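Local coordinates for protein arginine N-methyltransferase SFM1 (PDB 5C74) that uses S-adenosyl-L-methionine to monomethylate an arginine of ribosomal protein S3 in yeast, at residues 46-49 with 50-54; 112-116 with 117-121. One frame throughout, in Å; residues are numbered along the deposited sequence.

Contact 1 of 2, residues 46-49 with 50-54; sequences IPQR and LLKLG. With SO4 (sulfate ion), chain C.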
ATOM      1  N   ILE A  46      10.680   0.605   3.376  1.00 18.22           N
ATOM      2  CA  ILE A  46       9.912   1.530   4.209  1.00 17.78           C
ATOM      3  C   ILE A  46       9.850   2.900   3.555  1.00 15.53           C
ATOM      4  O   ILE A  46      10.885   3.450   3.175  1.00 16.46           O
ATOM      5  CB  ILE A  46      10.522   1.660   5.618  1.00 17.84           C
ATOM      6  CG1 ILE A  46      10.860   0.273   6.176  1.00 18.55           C
ATOM      7  CG2 ILE A  46       9.578   2.424   6.553  1.00 19.71           C
ATOM      8  CD1 ILE A  46       9.634  -0.606   6.436  1.00 18.40           C
ATOM      9  N   PRO A  47       8.634   3.459   3.405  1.00 16.83           N
ATOM     10  CA  PRO A  47       8.502   4.771   2.764  1.00 19.49           C
ATOM     11  C   PRO A  47       9.429   5.810   3.404  1.00 20.28           C
ATOM     12  O   PRO A  47       9.563   5.842   4.628  1.00 15.84           O
ATOM     13  CB  PRO A  47       7.022   5.124   2.985  1.00 21.00           C
ATOM     14  CG  PRO A  47       6.333   3.773   3.019  1.00 18.54           C
ATOM     15  CD  PRO A  47       7.325   2.854   3.717  1.00 17.24           C
ATOM     16  N   GLN A  48      10.066   6.637   2.581  1.00 21.22           N
ATOM     17  CA  GLN A  48      10.989   7.653   3.087  1.00 26.29           C
ATOM     18  C   GLN A  48      10.340   8.603   4.090  1.00 22.24           C
ATOM     19  O   GLN A  48      10.989   9.044   5.044  1.00 20.26           O
ATOM     20  CB  GLN A  48      11.579   8.466   1.932  1.00 33.77           C
ATOM     21  CG  GLN A  48      12.607   7.711   1.104  1.00 45.01           C
ATOM     22  CD  GLN A  48      13.828   7.317   1.913  1.00 46.27           C
ATOM     23  OE1 GLN A  48      14.178   6.141   1.997  1.00 52.36           O
ATOM     24  NE2 GLN A  48      14.477   8.301   2.517  1.00 43.87           N
ATOM     25  N   ARG A  49       9.070   8.925   3.875  1.00 16.57           N
ATOM     26  CA  ARG A  49       8.369   9.820   4.782  1.00 17.29           C
ATOM     27  C   ARG A  49       8.284   9.210   6.178  1.00 18.64           C
ATOM     28  O   ARG A  49       8.415   9.917   7.186  1.00 16.98           O
ATOM     29  CB  ARG A  49       6.976  10.149   4.233  1.00 17.50           C
ATOM     30  CG  ARG A  49       7.005  11.283   3.208  1.00 22.56           C
ATOM     31  CD  ARG A  49       5.683  11.368   2.426  1.00 21.63           C
ATOM     32  NE  ARG A  49       5.433  10.167   1.624  1.00 17.57           N
ATOM     33  CZ  ARG A  49       4.229   9.832   1.170  1.00 23.03           C
ATOM     34  NH1 ARG A  49       3.183  10.614   1.438  1.00 18.94           N
ATOM     35  NH2 ARG A  49       4.065   8.725   0.455  1.00 21.59           N
ATOM     36  N   LEU A  50       8.104   7.895   6.243  1.00 15.23           N
ATOM     37  CA  LEU A  50       7.956   7.242   7.541  1.00 14.42           C
ATOM     38  C   LEU A  50       9.318   7.064   8.224  1.00 16.61           C
ATOM     39  O   LEU A  50       9.443   7.207   9.444  1.00 16.87           O
ATOM     40  CB  LEU A  50       7.246   5.899   7.385  1.00 14.75           C
ATOM     41  CG  LEU A  50       5.810   6.026   6.846  1.00 15.64           C
ATOM     42  CD1 LEU A  50       5.188   4.661   6.631  1.00 16.06           C
ATOM     43  CD2 LEU A  50       4.933   6.856   7.801  1.00 14.90           C
ATOM     44  N   LEU A  51      10.332   6.741   7.437  1.00 17.73           N
ATOM     45  CA  LEU A  51      11.689   6.682   7.976  1.00 20.87           C
ATOM     46  C   LEU A  51      12.089   8.031   8.576  1.00 25.61           C
ATOM     47  O   LEU A  51      12.624   8.091   9.683  1.00 18.58           O
ATOM     48  CB  LEU A  51      12.669   6.259   6.891  1.00 19.92           C
ATOM     49  CG  LEU A  51      12.566   4.788   6.476  1.00 21.14           C
ATOM     50  CD1 LEU A  51      13.543   4.478   5.341  1.00 29.03           C
ATOM     51  CD2 LEU A  51      12.780   3.848   7.656  1.00 25.42           C
ATOM     52  N   LYS A  52      11.799   9.121   7.866  1.00 22.70           N
ATOM     53  CA  LYS A  52      12.171  10.441   8.366  1.00 21.66           C
ATOM     54  C   LYS A  52      11.421  10.781   9.644  1.00 23.08           C
ATOM     55  O   LYS A  52      11.921  11.535  10.481  1.00 22.37           O
ATOM     56  CB  LYS A  52      11.932  11.518   7.305  1.00 20.29           C
ATOM     57  CG  LYS A  52      12.859  11.367   6.104  1.00 35.68           C
ATOM     58  CD  LYS A  52      12.912  12.623   5.256  1.00 46.11           C
ATOM     59  CE  LYS A  52      13.800  12.411   4.036  1.00 49.45           C
ATOM     60  NZ  LYS A  52      13.247  11.354   3.144  1.00 52.80           N
ATOM     61  N   LEU A  53      10.235  10.212   9.813  1.00 16.98           N
ATOM     62  CA  LEU A  53       9.469  10.441  11.035  1.00 18.09           C
ATOM     63  C   LEU A  53       9.889   9.496  12.173  1.00 23.84           C
ATOM     64  O   LEU A  53       9.379   9.585  13.288  1.00 24.38           O
ATOM     65  CB  LEU A  53       7.967  10.300  10.755  1.00 15.75           C
ATOM     66  CG  LEU A  53       7.327  11.502  10.046  1.00 20.08           C
ATOM     67  CD1 LEU A  53       5.864  11.221   9.650  1.00 20.16           C
ATOM     68  CD2 LEU A  53       7.400  12.733  10.937  1.00 24.03           C
ATOM     69  N   GLY A  54      10.813   8.592  11.891  1.00 19.99           N
ATOM     70  CA  GLY A  54      11.354   7.727  12.929  1.00 21.42           C
ATOM     71  C   GLY A  54      10.621   6.415  13.155  1.00 20.83           C
ATOM     72  O   GLY A  54      10.713   5.823  14.235  1.00 19.64           O
TER
HETATM   73  S   SO4 C 301       7.747   7.843   0.139  1.00 22.70           S
HETATM   74  O1  SO4 C 301       6.481   7.212  -0.239  1.00 20.35           O
HETATM   75  O2  SO4 C 301       8.785   6.835   0.012  1.00 20.75           O
HETATM   76  O3  SO4 C 301       7.664   8.325   1.512  1.00 26.28           O
HETATM   77  O4  SO4 C 301       8.051   8.961  -0.743  1.00 24.23           O
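Pro47 O takes two backbone N-H groups where helix 48-52 begins: Leu51 N at 3.0 Å and, more weakly, Leu50 N. Pro47 is the N-cap of this short helix, which links strands 32-35 and 56-57 in a beta-alpha-beta unit of the SPOUT-family protein. The opening turn also binds a sulfate, probably from the crystallisation liquor, through first-turn N-H groups that no earlier helical carbonyl engages. Sulfate O2 accepts from Gln48 N at 2.9 Å. Sulfate O3 is held twice by one residue, by Arg49 N at 2.8 Å and Arg49 NE at 2.9 Å, while Arg49 NH2 reaches O1. The anion thus lies at the NE-NH2 edge of the guanidinium, with its sulfur in the plane; a bend at chi3 (-64°) turns NE toward the sulfate, so it and the backbone N-H converge on O3. Glu14 forms a salt bridge with the same NH2, so this nitrogen has an anionic partner besides the sulfate. Lys52 N bonds to Gln48 O at 2.9 Å, and Gly54, with positive phi, ends the helix in a Schellman motif, where a side chain would jam against the carbonyl of Leu53. Pro47 CG lies beside Leu50 CD1, the two side chains pointing the same way, and both touch helix 14-27, at Ile17 and Ser21. Ile46 and Leu51 cross at about a right angle, CG2 of Ile46 meeting CD2 of Leu51 at 3.7 Å.

Contact 2 of 2, residues 112-116 with 117-121; sequences PPRDR and TKELK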
ATOM      1  N   PRO A 112      -6.678 -18.324   3.155  1.00 31.40           N
ATOM      2  CA  PRO A 112      -8.026 -18.628   3.638  1.00 26.19           C
ATOM      3  C   PRO A 112      -8.479 -17.593   4.656  1.00 28.31           C
ATOM      4  O   PRO A 112      -7.670 -16.746   5.052  1.00 28.62           O
ATOM      5  CB  PRO A 112      -7.846 -20.000   4.283  1.00 30.92           C
ATOM      6  CG  PRO A 112      -6.470 -19.901   4.892  1.00 35.01           C
ATOM      7  CD  PRO A 112      -5.652 -19.017   3.959  1.00 32.83           C
ATOM      8  N   PRO A 113      -9.757 -17.640   5.067  1.00 26.49           N
ATOM      9  CA  PRO A 113     -10.192 -16.766   6.156  1.00 26.19           C
ATOM     10  C   PRO A 113      -9.401 -17.060   7.423  1.00 22.18           C
ATOM     11  O   PRO A 113      -9.173 -18.236   7.732  1.00 21.95           O
ATOM     12  CB  PRO A 113     -11.668 -17.131   6.335  1.00 30.69           C
ATOM     13  CG  PRO A 113     -12.081 -17.694   5.017  1.00 31.30           C
ATOM     14  CD  PRO A 113     -10.878 -18.415   4.500  1.00 31.09           C
ATOM     15  N   ARG A 114      -8.986 -16.018   8.128  1.00 20.71           N
ATOM     16  CA  ARG A 114      -8.221 -16.208   9.354  1.00 24.01           C
ATOM     17  C   ARG A 114      -8.796 -15.369  10.469  1.00 25.89           C
ATOM     18  O   ARG A 114      -9.352 -14.299  10.224  1.00 24.49           O
ATOM     19  CB  ARG A 114      -6.745 -15.858   9.132  1.00 17.46           C
ATOM     20  CG  ARG A 114      -5.996 -16.866   8.258  1.00 18.05           C
ATOM     21  CD  ARG A 114      -4.629 -16.349   7.823  1.00 17.84           C
ATOM     22  NE  ARG A 114      -3.748 -16.076   8.959  1.00 17.60           N
ATOM     23  CZ  ARG A 114      -2.481 -15.692   8.838  1.00 20.29           C
ATOM     24  NH1 ARG A 114      -1.944 -15.552   7.623  1.00 15.76           N
ATOM     25  NH2 ARG A 114      -1.751 -15.449   9.926  1.00 18.28           N
ATOM     26  N   ASP A 115      -8.663 -15.875  11.693  1.00 20.62           N
ATOM     27  CA  ASP A 115      -9.090 -15.175  12.898  1.00 19.57           C
ATOM     28  C   ASP A 115      -7.828 -14.787  13.664  1.00 18.71           C
ATOM     29  O   ASP A 115      -7.321 -15.566  14.471  1.00 15.83           O
ATOM     30  CB  ASP A 115     -10.006 -16.071  13.734  1.00 18.07           C
ATOM     31  CG  ASP A 115     -10.495 -15.403  15.007  1.00 20.74           C
ATOM     32  OD1 ASP A 115      -9.987 -14.324  15.379  1.00 21.31           O
ATOM     33  OD2 ASP A 115     -11.394 -15.982  15.658  1.00 26.65           O
ATOM     34  N   ARG A 116      -7.315 -13.600  13.378  1.00 15.19           N
ATOM     35  CA  ARG A 116      -6.026 -13.172  13.909  1.00 13.91           C
ATOM     36  C   ARG A 116      -6.081 -13.024  15.424  1.00 15.85           C
ATOM     37  O   ARG A 116      -5.092 -13.275  16.123  1.00 16.61           O
ATOM     38  CB  ARG A 116      -5.595 -11.863  13.246  1.00 17.74           C
ATOM     39  CG  ARG A 116      -4.205 -11.363  13.670  1.00 19.10           C
ATOM     40  CD  ARG A 116      -3.145 -12.440  13.471  1.00 16.29           C
ATOM     41  NE  ARG A 116      -1.805 -12.001  13.894  1.00 13.09           N
ATOM     42  CZ  ARG A 116      -0.749 -12.803  13.962  1.00 19.94           C
ATOM     43  NH1 ARG A 116      -0.860 -14.082  13.628  1.00 22.00           N
ATOM     44  NH2 ARG A 116       0.422 -12.326  14.374  1.00 20.96           N
ATOM     45  N   THR A 117      -7.241 -12.620  15.936  1.00 16.70           N
ATOM     46  CA  THR A 117      -7.414 -12.524  17.380  1.00 17.83           C
ATOM     47  C   THR A 117      -7.172 -13.883  18.008  1.00 18.53           C
ATOM     48  O   THR A 117      -6.415 -14.010  18.980  1.00 18.48           O
ATOM     49  CB  THR A 117      -8.808 -12.013  17.744  1.00 17.15           C
ATOM     50  OG1 THR A 117      -8.884 -10.642  17.361  1.00 16.44           O
ATOM     51  CG2 THR A 117      -9.066 -12.139  19.262  1.00 16.26           C
ATOM     52  N   LYS A 118      -7.790 -14.913  17.437  1.00 14.50           N
ATOM     53  CA  LYS A 118      -7.641 -16.250  17.989  1.00 15.28           C
ATOM     54  C   LYS A 118      -6.216 -16.775  17.813  1.00 17.40           C
ATOM     55  O   LYS A 118      -5.692 -17.467  18.693  1.00 16.70           O
ATOM     56  CB  LYS A 118      -8.651 -17.221  17.351  1.00 20.38           C
ATOM     57  CG  LYS A 118      -8.729 -18.569  18.060  1.00 26.14           C
ATOM     58  CD  LYS A 118      -9.853 -19.449  17.483  1.00 24.27           C
ATOM     59  CE  LYS A 118     -10.130 -20.653  18.374  1.00 31.25           C
ATOM     60  NZ  LYS A 118     -11.296 -21.453  17.873  1.00 38.90           N
ATOM     61  N   GLU A 119      -5.588 -16.440  16.690  1.00 13.77           N
ATOM     62  CA  GLU A 119      -4.196 -16.813  16.469  1.00 15.46           C
ATOM     63  C   GLU A 119      -3.279 -16.224  17.542  1.00 16.93           C
ATOM     64  O   GLU A 119      -2.436 -16.928  18.107  1.00 16.50           O
ATOM     65  CB  GLU A 119      -3.731 -16.355  15.085  1.00 18.36           C
ATOM     66  CG  GLU A 119      -4.352 -17.147  13.946  1.00 19.99           C
ATOM     67  CD  GLU A 119      -3.955 -16.619  12.568  1.00 18.72           C
ATOM     68  OE1 GLU A 119      -3.091 -15.723  12.492  1.00 15.12           O
ATOM     69  OE2 GLU A 119      -4.519 -17.108  11.557  1.00 19.04           O
ATOM     70  N   LEU A 120      -3.437 -14.931  17.804  1.00 13.06           N
ATOM     71  CA  LEU A 120      -2.591 -14.250  18.789  1.00 12.91           C
ATOM     72  C   LEU A 120      -2.782 -14.847  20.170  1.00 15.82           C
ATOM     73  O   LEU A 120      -1.817 -15.146  20.878  1.00 16.29           O
ATOM     74  CB  LEU A 120      -2.896 -12.754  18.810  1.00 18.66           C
ATOM     75  CG  LEU A 120      -2.286 -11.918  17.682  1.00 16.99           C
ATOM     76  CD1 LEU A 120      -2.904 -10.529  17.633  1.00 18.21           C
ATOM     77  CD2 LEU A 120      -0.777 -11.815  17.871  1.00 15.21           C
ATOM     78  N   LYS A 121      -4.042 -15.022  20.560  1.00 13.63           N
ATOM     79  CA  LYS A 121      -4.351 -15.542  21.891  1.00 14.79           C
ATOM     80  C   LYS A 121      -3.940 -16.998  22.065  1.00 17.23           C
ATOM     81  O   LYS A 121      -3.533 -17.421  23.150  1.00 18.38           O
ATOM     82  CB  LYS A 121      -5.843 -15.381  22.175  1.00 16.99           C
ATOM     83  CG  LYS A 121      -6.223 -13.933  22.409  1.00 15.80           C
ATOM     84  CD  LYS A 121      -7.650 -13.823  22.877  1.00 18.09           C
ATOM     85  CE  LYS A 121      -8.041 -12.360  23.078  1.00 17.99           C
ATOM     86  NZ  LYS A 121      -9.317 -12.267  23.833  1.00 17.55           N
TER
HETATM   87  O   HOH W   1      -6.942 -18.232  11.861  1.00 20.30           O
HETATM   88  O   HOH W   2      -9.637 -11.530  14.321  1.00 38.33           O
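A salt-bridge network of Arg114, Arg116 and Glu119 straddles the N-terminus of helix 116-123, next to its capping residue, Asp115. Arg114 grips the carboxylate side-on: NE gives a bond to OE2 of Glu119 and NH2 a nearly straight one to OE1, both at 2.9 Å. The two flat groups are close to coplanar, 29° apart, and both oxygens are met on their syn sides. Arg116 NH1 approaches OE1 of Glu119 almost end-on, at 3.0 Å, with its guanidinium turned 86° to the carboxylate, so OE1 accepts from two arginines. The chain of Arg116 sets off with CG anti to the backbone N and then bends at chi2 (54°), which carries the guanidinium forward along the helix, beside Glu119 and Leu120; there Leu120 CD2 lies over one face, 3.7 Å from Arg116 NH2. The strongest polar partner of this arginine lies outside these segments: Glu6 forms a salt bridge with its NE. The loop from strand 101-104 of the parallel sheet enters the helix here, and Leu120 packs on Leu82 of neighbouring strand 80-83. A glutamine in place of Glu119 removes the charge the two arginines share and would probably weaken the two-nitrogen grip of Arg114, freeing its guanidinium to turn. Asp115 OD1 accepts from Lys118 N at 3.1 Å, a capping bond that comes from above the carboxylate plane. One water takes the N-H of Asp115 and donates to OE2 of Glu119 at 2.7 Å, tying the cap residue to the network; another donates to Asp115 OD1 and receives Thr117 N. Asp115 O in turn accepts Glu119 N at 2.9 Å.

Both contacts are helix beginnings, but contact 1 takes in all of helix 48-52, whereas contact 2 takes in the incoming loop and most of helix 116-123. Their centres lie 29 Å apart and their nearest atoms about 17 Å. Contact 1 is partly buried, with Pro47, Leu50 and Leu53 against helix 14-27; contact 2 is a surface contact in which Leu120 is the buried residue. At 46-54 the N-cap is a proline, with no side-chain acceptor, and the sulfate takes the N-H groups of Gln48 and Arg49; at 112-121 the carboxylate of Asp115 takes that of Lys118. One arginine holds the sulfate in the first; two share a glutamate of the helix in the second.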